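Local structure of RNA-directed RNA polymerase (3ZED) at residues Pro62-Thr73 against Thr92-Tyr103. The protein copies viral RNA as an RNA-dependent RNA polymerase and probably also becomes covalently attached to the genomic RNA. Numbering follows the deposited sequence.
Sequences PRAIPTMVELET and TVSVPEGTTAFY
The backbone of Thr67 is held from either side of a corner in the partner chain: Gly98 N donates to Thr67 O at 2.8 Å, and Thr67 N donates to Thr100 O at 2.9 Å. Both bonds belong to a small antiparallel sheet in which the N-terminal end of strand 65-72 pairs with strand 101-102 and the rest with strand 92-98, which precedes the corner at Thr99 and Thr100. Pro96 centres an inverse gamma turn where the regular pairing breaks. A weak bond from Glu97 N also reaches Thr67 O. The side chains of Thr67 and Thr100 cross obliquely, and their OG1 atoms share a hydrogen bond of 3.0 Å. Toward the other end, Val69 pairs with Val95 and Leu71 with Val93, each through two backbone bonds. The side chains of Leu71 and Val95 cross at about a right angle, with Leu71 CD1 3.5 Å from Val95 CG2. On the same face, Val93 and Val95 pack on helix 260-278. Ser94 O accepts a bond from Tyr251 OH, which ties the sheet to the predicted GTP-binding site. Met68 lies alongside Pro96. A bend at chi2 (-54°) turns its CE onto Pro96 CG and the edge of the Phe102 ring. Ile65 CB sits over one face of that ring, 4.1 Å from its centroid. On the face of Glu70, Thr92 OG1 donates to Glu70 OE2 at 3.0 Å, coming from above the carboxylate plane.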
ATOM      1  N   PRO B  62      24.050   6.723 -16.096  1.00 65.30           N
ATOM      2  CA  PRO B  62      23.926   5.415 -15.428  1.00 64.04           C
ATOM      3  C   PRO B  62      25.051   5.121 -14.446  1.00 68.77           C
ATOM      4  O   PRO B  62      26.230   5.388 -14.718  1.00 70.71           O
ATOM      5  CB  PRO B  62      23.899   4.408 -16.586  1.00 66.31           C
ATOM      6  CG  PRO B  62      24.532   5.116 -17.732  1.00 72.66           C
ATOM      7  CD  PRO B  62      24.230   6.573 -17.555  1.00 67.88           C
ATOM      8  N   ARG B  63      24.660   4.578 -13.288  1.00 62.55           N
ATOM      9  CA  ARG B  63      25.589   4.188 -12.242  1.00 62.37           C
ATOM     10  C   ARG B  63      25.791   2.674 -12.309  1.00 67.26           C
ATOM     11  O   ARG B  63      24.890   1.946 -12.738  1.00 66.56           O
ATOM     12  CB  ARG B  63      25.101   4.649 -10.870  1.00 57.75           C
ATOM     13  CG  ARG B  63      24.953   6.161 -10.760  1.00 60.61           C
ATOM     14  CD  ARG B  63      23.716   6.553  -9.973  1.00 61.92           C
ATOM     15  NE  ARG B  63      22.498   5.975 -10.540  1.00 58.65           N
ATOM     16  CZ  ARG B  63      21.280   6.131 -10.032  1.00 72.16           C
ATOM     17  NH1 ARG B  63      21.095   6.854  -8.934  1.00 52.88           N
ATOM     18  NH2 ARG B  63      20.238   5.554 -10.612  1.00 62.65           N
ATOM     19  N   ALA B  64      26.985   2.210 -11.930  1.00 64.99           N
ATOM     20  CA  ALA B  64      27.361   0.800 -12.002  1.00 65.56           C
ATOM     21  C   ALA B  64      27.421   0.140 -10.612  1.00 67.83           C
ATOM     22  O   ALA B  64      27.637   0.814  -9.609  1.00 67.20           O
ATOM     23  CB  ALA B  64      28.706   0.664 -12.711  1.00 68.77           C
ATOM     24  N   ILE B  65      27.244  -1.180 -10.571  1.00 63.94           N
ATOM     25  CA  ILE B  65      27.279  -1.966  -9.336  1.00 63.84           C
ATOM     26  C   ILE B  65      28.556  -2.804  -9.356  1.00 71.80           C
ATOM     27  O   ILE B  65      28.819  -3.411 -10.394  1.00 72.86           O
ATOM     28  CB  ILE B  65      25.998  -2.851  -9.227  1.00 64.40           C
ATOM     29  CG1 ILE B  65      24.739  -1.990  -9.061  1.00 62.11           C
ATOM     30  CG2 ILE B  65      26.113  -3.913  -8.113  1.00 65.35           C
ATOM     31  CD1 ILE B  65      23.415  -2.672  -9.423  1.00 63.92           C
ATOM     32  N   PRO B  66      29.340  -2.916  -8.250  1.00 70.13           N
ATOM     33  CA  PRO B  66      30.542  -3.775  -8.297  1.00 72.62           C
ATOM     34  C   PRO B  66      30.175  -5.240  -8.575  1.00 76.48           C
ATOM     35  O   PRO B  66      29.077  -5.686  -8.214  1.00 73.67           O
ATOM     36  CB  PRO B  66      31.174  -3.592  -6.907  1.00 74.69           C
ATOM     37  CG  PRO B  66      30.587  -2.330  -6.376  1.00 77.13           C
ATOM     38  CD  PRO B  66      29.192  -2.294  -6.919  1.00 70.64           C
ATOM     39  N   THR B  67      31.087  -5.974  -9.246  1.00 74.55           N
ATOM     40  CA  THR B  67      30.858  -7.369  -9.629  1.00 74.38           C
ATOM     41  C   THR B  67      30.698  -8.257  -8.372  1.00 78.06           C
ATOM     42  O   THR B  67      31.333  -7.995  -7.346  1.00 77.25           O
ATOM     43  CB  THR B  67      31.934  -7.843 -10.610  1.00 77.41           C
ATOM     44  OG1 THR B  67      33.237  -7.636 -10.065  1.00 83.13           O
ATOM     45  CG2 THR B  67      31.842  -7.118 -11.931  1.00 70.51           C
ATOM     46  N   MET B  68      29.754  -9.228  -8.433  1.00 74.74           N
ATOM     47  CA  MET B  68      29.438 -10.124  -7.322  1.00 74.66           C
ATOM     48  C   MET B  68      30.614 -11.002  -6.954  1.00 79.40           C
ATOM     49  O   MET B  68      31.311 -11.521  -7.828  1.00 81.23           O
ATOM     50  CB  MET B  68      28.208 -11.012  -7.605  1.00 76.19           C
ATOM     51  CG  MET B  68      26.918 -10.262  -7.716  1.00 78.12           C
ATOM     52  SD  MET B  68      26.547  -9.198  -6.301  1.00 81.80           S
ATOM     53  CE  MET B  68      25.473  -8.043  -7.062  1.00 76.36           C
ATOM     54  N   VAL B  69      30.810 -11.175  -5.643  1.00 75.27           N
ATOM     55  CA  VAL B  69      31.860 -11.994  -5.038  1.00 76.55           C
ATOM     56  C   VAL B  69      31.187 -13.045  -4.171  1.00 81.13           C
ATOM     57  O   VAL B  69      30.399 -12.699  -3.287  1.00 79.33           O
ATOM     58  CB  VAL B  69      32.862 -11.134  -4.225  1.00 80.58           C
ATOM     59  CG1 VAL B  69      33.823 -12.009  -3.425  1.00 82.28           C
ATOM     60  CG2 VAL B  69      33.627 -10.174  -5.132  1.00 81.45           C
ATOM     61  N   GLU B  70      31.479 -14.319  -4.431  1.00 80.44           N
ATOM     62  CA  GLU B  70      30.935 -15.432  -3.659  1.00 81.06           C
ATOM     63  C   GLU B  70      31.727 -15.577  -2.329  1.00 86.21           C
ATOM     64  O   GLU B  70      32.845 -16.087  -2.334  1.00 87.56           O
ATOM     65  CB  GLU B  70      30.971 -16.724  -4.508  1.00 84.31           C
ATOM     66  CG  GLU B  70      30.216 -17.902  -3.915  1.00 96.78           C
ATOM     67  CD  GLU B  70      29.107 -18.470  -4.778  1.00114.22           C
ATOM     68  OE1 GLU B  70      29.413 -19.038  -5.851  1.00106.82           O
ATOM     69  OE2 GLU B  70      27.929 -18.371  -4.366  1.00113.56           O
ATOM     70  N   LEU B  71      31.148 -15.078  -1.208  1.00 82.25           N
ATOM     71  CA  LEU B  71      31.714 -15.127   0.145  1.00 83.39           C
ATOM     72  C   LEU B  71      31.049 -16.216   0.972  1.00 89.51           C
ATOM     73  O   LEU B  71      29.916 -16.603   0.691  1.00 88.18           O
ATOM     74  CB  LEU B  71      31.533 -13.777   0.874  1.00 81.87           C
ATOM     75  CG  LEU B  71      32.283 -12.535   0.388  1.00 86.95           C
ATOM     76  CD1 LEU B  71      32.092 -11.404   1.365  1.00 86.29           C
ATOM     77  CD2 LEU B  71      33.765 -12.779   0.268  1.00 90.27           C
ATOM     78  N   GLU B  72      31.732 -16.678   2.019  1.00 89.22           N
ATOM     79  CA  GLU B  72      31.215 -17.675   2.953  1.00 89.37           C
ATOM     80  C   GLU B  72      30.234 -16.970   3.900  1.00 91.06           C
ATOM     81  O   GLU B  72      30.609 -15.981   4.537  1.00 90.01           O
ATOM     82  CB  GLU B  72      32.394 -18.327   3.710  1.00 93.82           C
ATOM     83  CG  GLU B  72      32.015 -19.499   4.597  1.00107.74           C
ATOM     84  CD  GLU B  72      33.105 -20.003   5.528  1.00137.20           C
ATOM     85  OE1 GLU B  72      33.920 -19.184   6.012  1.00135.45           O
ATOM     86  OE2 GLU B  72      33.113 -21.224   5.808  1.00137.24           O
ATOM     87  N   THR B  73      28.966 -17.440   3.953  1.00 87.02           N
ATOM     88  CA  THR B  73      27.909 -16.855   4.803  1.00 84.69           C
ATOM     89  C   THR B  73      28.359 -16.812   6.280  1.00 91.23           C
ATOM     90  O   THR B  73      28.071 -15.823   6.961  1.00 90.09           O
ATOM     91  CB  THR B  73      26.593 -17.605   4.632  1.00 88.19           C
ATOM     92  OG1 THR B  73      26.356 -17.792   3.242  1.00 88.64           O
ATOM     93  CG2 THR B  73      25.403 -16.859   5.226  1.00 82.75           C
ATOM     94  N   THR B  92      26.963 -19.946   0.954  1.00100.80           N
ATOM     95  CA  THR B  92      27.646 -18.854   0.261  1.00100.06           C
ATOM     96  C   THR B  92      26.707 -17.676   0.049  1.00 99.29           C
ATOM     97  O   THR B  92      25.496 -17.861  -0.101  1.00 96.28           O
ATOM     98  CB  THR B  92      28.234 -19.309  -1.076  1.00110.19           C
ATOM     99  OG1 THR B  92      27.202 -19.873  -1.888  1.00109.76           O
ATOM    100  CG2 THR B  92      29.398 -20.277  -0.915  1.00111.11           C
ATOM    101  N   VAL B  93      27.283 -16.464   0.018  1.00 94.94           N
ATOM    102  CA  VAL B  93      26.562 -15.206  -0.180  1.00 91.71           C
ATOM    103  C   VAL B  93      27.269 -14.397  -1.299  1.00 94.06           C
ATOM    104  O   VAL B  93      28.490 -14.255  -1.274  1.00 95.83           O
ATOM    105  CB  VAL B  93      26.404 -14.426   1.170  1.00 94.52           C
ATOM    106  CG1 VAL B  93      27.732 -13.915   1.735  1.00 95.88           C
ATOM    107  CG2 VAL B  93      25.392 -13.302   1.061  1.00 91.96           C
ATOM    108  N   SER B  94      26.510 -13.931  -2.306  1.00 87.46           N
ATOM    109  CA  SER B  94      27.067 -13.149  -3.414  1.00 87.13           C
ATOM    110  C   SER B  94      26.903 -11.660  -3.107  1.00 87.86           C
ATOM    111  O   SER B  94      25.785 -11.185  -2.954  1.00 84.89           O
ATOM    112  CB  SER B  94      26.413 -13.535  -4.737  1.00 90.72           C
ATOM    113  OG  SER B  94      25.005 -13.386  -4.668  1.00100.27           O
ATOM    114  N   VAL B  95      28.020 -10.936  -2.946  1.00 85.94           N
ATOM    115  CA  VAL B  95      27.989  -9.520  -2.557  1.00 84.30           C
ATOM    116  C   VAL B  95      28.724  -8.612  -3.575  1.00 86.76           C
ATOM    117  O   VAL B  95      29.738  -9.027  -4.135  1.00 87.08           O
ATOM    118  CB  VAL B  95      28.533  -9.306  -1.118  1.00 89.05           C
ATOM    119  CG1 VAL B  95      27.627  -9.964  -0.080  1.00 87.91           C
ATOM    120  CG2 VAL B  95      29.962  -9.807  -0.974  1.00 91.51           C
ATOM    121  N   PRO B  96      28.217  -7.374  -3.824  1.00 81.99           N
ATOM    122  CA  PRO B  96      28.896  -6.482  -4.785  1.00 82.69           C
ATOM    123  C   PRO B  96      30.167  -5.884  -4.178  1.00 87.62           C
ATOM    124  O   PRO B  96      30.133  -4.797  -3.604  1.00 86.14           O
ATOM    125  CB  PRO B  96      27.833  -5.413  -5.102  1.00 82.38           C
ATOM    126  CG  PRO B  96      26.604  -5.772  -4.299  1.00 84.66           C
ATOM    127  CD  PRO B  96      27.022  -6.725  -3.244  1.00 80.95           C
ATOM    128  N   GLU B  97      31.286  -6.617  -4.294  1.00 86.90           N
ATOM    129  CA  GLU B  97      32.588  -6.251  -3.727  1.00 88.92           C
ATOM    130  C   GLU B  97      33.732  -6.233  -4.749  1.00 94.22           C
ATOM    131  O   GLU B  97      34.835  -5.797  -4.404  1.00 95.58           O
ATOM    132  CB  GLU B  97      32.956  -7.251  -2.619  1.00 91.71           C
ATOM    133  CG  GLU B  97      32.658  -6.779  -1.208  1.00105.53           C
ATOM    134  CD  GLU B  97      33.033  -7.761  -0.110  1.00137.28           C
ATOM    135  OE1 GLU B  97      34.103  -8.407  -0.210  1.00134.32           O
ATOM    136  OE2 GLU B  97      32.262  -7.863   0.872  1.00137.99           O
ATOM    137  N   GLY B  98      33.473  -6.720  -5.965  1.00 90.15           N
ATOM    138  CA  GLY B  98      34.458  -6.836  -7.043  1.00 91.65           C
ATOM    139  C   GLY B  98      35.169  -5.563  -7.453  1.00 94.67           C
ATOM    140  O   GLY B  98      34.658  -4.458  -7.234  1.00 92.87           O
ATOM    141  N   THR B  99      36.358  -5.721  -8.074  1.00 92.07           N
ATOM    142  CA  THR B  99      37.219  -4.618  -8.528  1.00 92.71           C
ATOM    143  C   THR B  99      36.684  -4.015  -9.827  1.00 94.85           C
ATOM    144  O   THR B  99      36.995  -2.867 -10.149  1.00 95.73           O
ATOM    145  CB  THR B  99      38.686  -5.063  -8.655  1.00 98.56           C
ATOM    146  OG1 THR B  99      38.769  -6.303  -9.361  1.00 93.27           O
ATOM    147  CG2 THR B  99      39.368  -5.195  -7.303  1.00 99.15           C
ATOM    148  N   THR B 100      35.860  -4.785 -10.550  1.00 88.62           N
ATOM    149  CA  THR B 100      35.190  -4.378 -11.784  1.00 86.62           C
ATOM    150  C   THR B 100      33.721  -4.116 -11.450  1.00 84.66           C
ATOM    151  O   THR B 100      33.266  -4.478 -10.364  1.00 82.22           O
ATOM    152  CB  THR B 100      35.382  -5.441 -12.870  1.00 97.20           C
ATOM    153  OG1 THR B 100      34.932  -6.699 -12.374  1.00 95.60           O
ATOM    154  CG2 THR B 100      36.837  -5.559 -13.321  1.00100.95           C
ATOM    155  N   ALA B 101      32.990  -3.467 -12.353  1.00 79.64           N
ATOM    156  CA  ALA B 101      31.587  -3.142 -12.120  1.00 76.67           C
ATOM    157  C   ALA B 101      30.713  -3.504 -13.316  1.00 80.67           C
ATOM    158  O   ALA B 101      31.231  -3.839 -14.391  1.00 82.72           O
ATOM    159  CB  ALA B 101      31.447  -1.663 -11.799  1.00 76.15           C
ATOM    160  N   PHE B 102      29.384  -3.438 -13.128  1.00 74.00           N
ATOM    161  CA  PHE B 102      28.436  -3.718 -14.193  1.00 72.76           C
ATOM    162  C   PHE B 102      27.236  -2.777 -14.140  1.00 74.25           C
ATOM    163  O   PHE B 102      26.786  -2.398 -13.051  1.00 71.98           O
ATOM    164  CB  PHE B 102      27.972  -5.190 -14.150  1.00 74.36           C
ATOM    165  CG  PHE B 102      27.034  -5.563 -13.018  1.00 74.08           C
ATOM    166  CD1 PHE B 102      27.534  -5.992 -11.793  1.00 77.65           C
ATOM    167  CD2 PHE B 102      25.647  -5.515 -13.189  1.00 73.12           C
ATOM    168  CE1 PHE B 102      26.664  -6.335 -10.752  1.00 76.36           C
ATOM    169  CE2 PHE B 102      24.778  -5.863 -12.142  1.00 73.72           C
ATOM    170  CZ  PHE B 102      25.290  -6.267 -10.934  1.00 72.56           C
ATOM    171  N   TYR B 103      26.689  -2.449 -15.322  1.00 71.13           N
ATOM    172  CA  TYR B 103      25.460  -1.661 -15.426  1.00 68.58           C
ATOM    173  C   TYR B 103      24.279  -2.612 -15.365  1.00 68.94           C
ATOM    174  O   TYR B 103      24.204  -3.532 -16.182  1.00 68.96           O
ATOM    175  CB  TYR B 103      25.427  -0.805 -16.695  1.00 70.55           C
ATOM    176  CG  TYR B 103      26.448   0.302 -16.656  1.00 74.64           C
ATOM    177  CD1 TYR B 103      26.238   1.443 -15.887  1.00 75.41           C
ATOM    178  CD2 TYR B 103      27.634   0.208 -17.376  1.00 78.60           C
ATOM    179  CE1 TYR B 103      27.188   2.457 -15.828  1.00 77.00           C
ATOM    180  CE2 TYR B 103      28.586   1.226 -17.337  1.00 81.15           C
ATOM    181  CZ  TYR B 103      28.358   2.350 -16.560  1.00 87.91           C
ATOM    182  OH  TYR B 103      29.281   3.362 -16.514  1.00 92.40           O
TER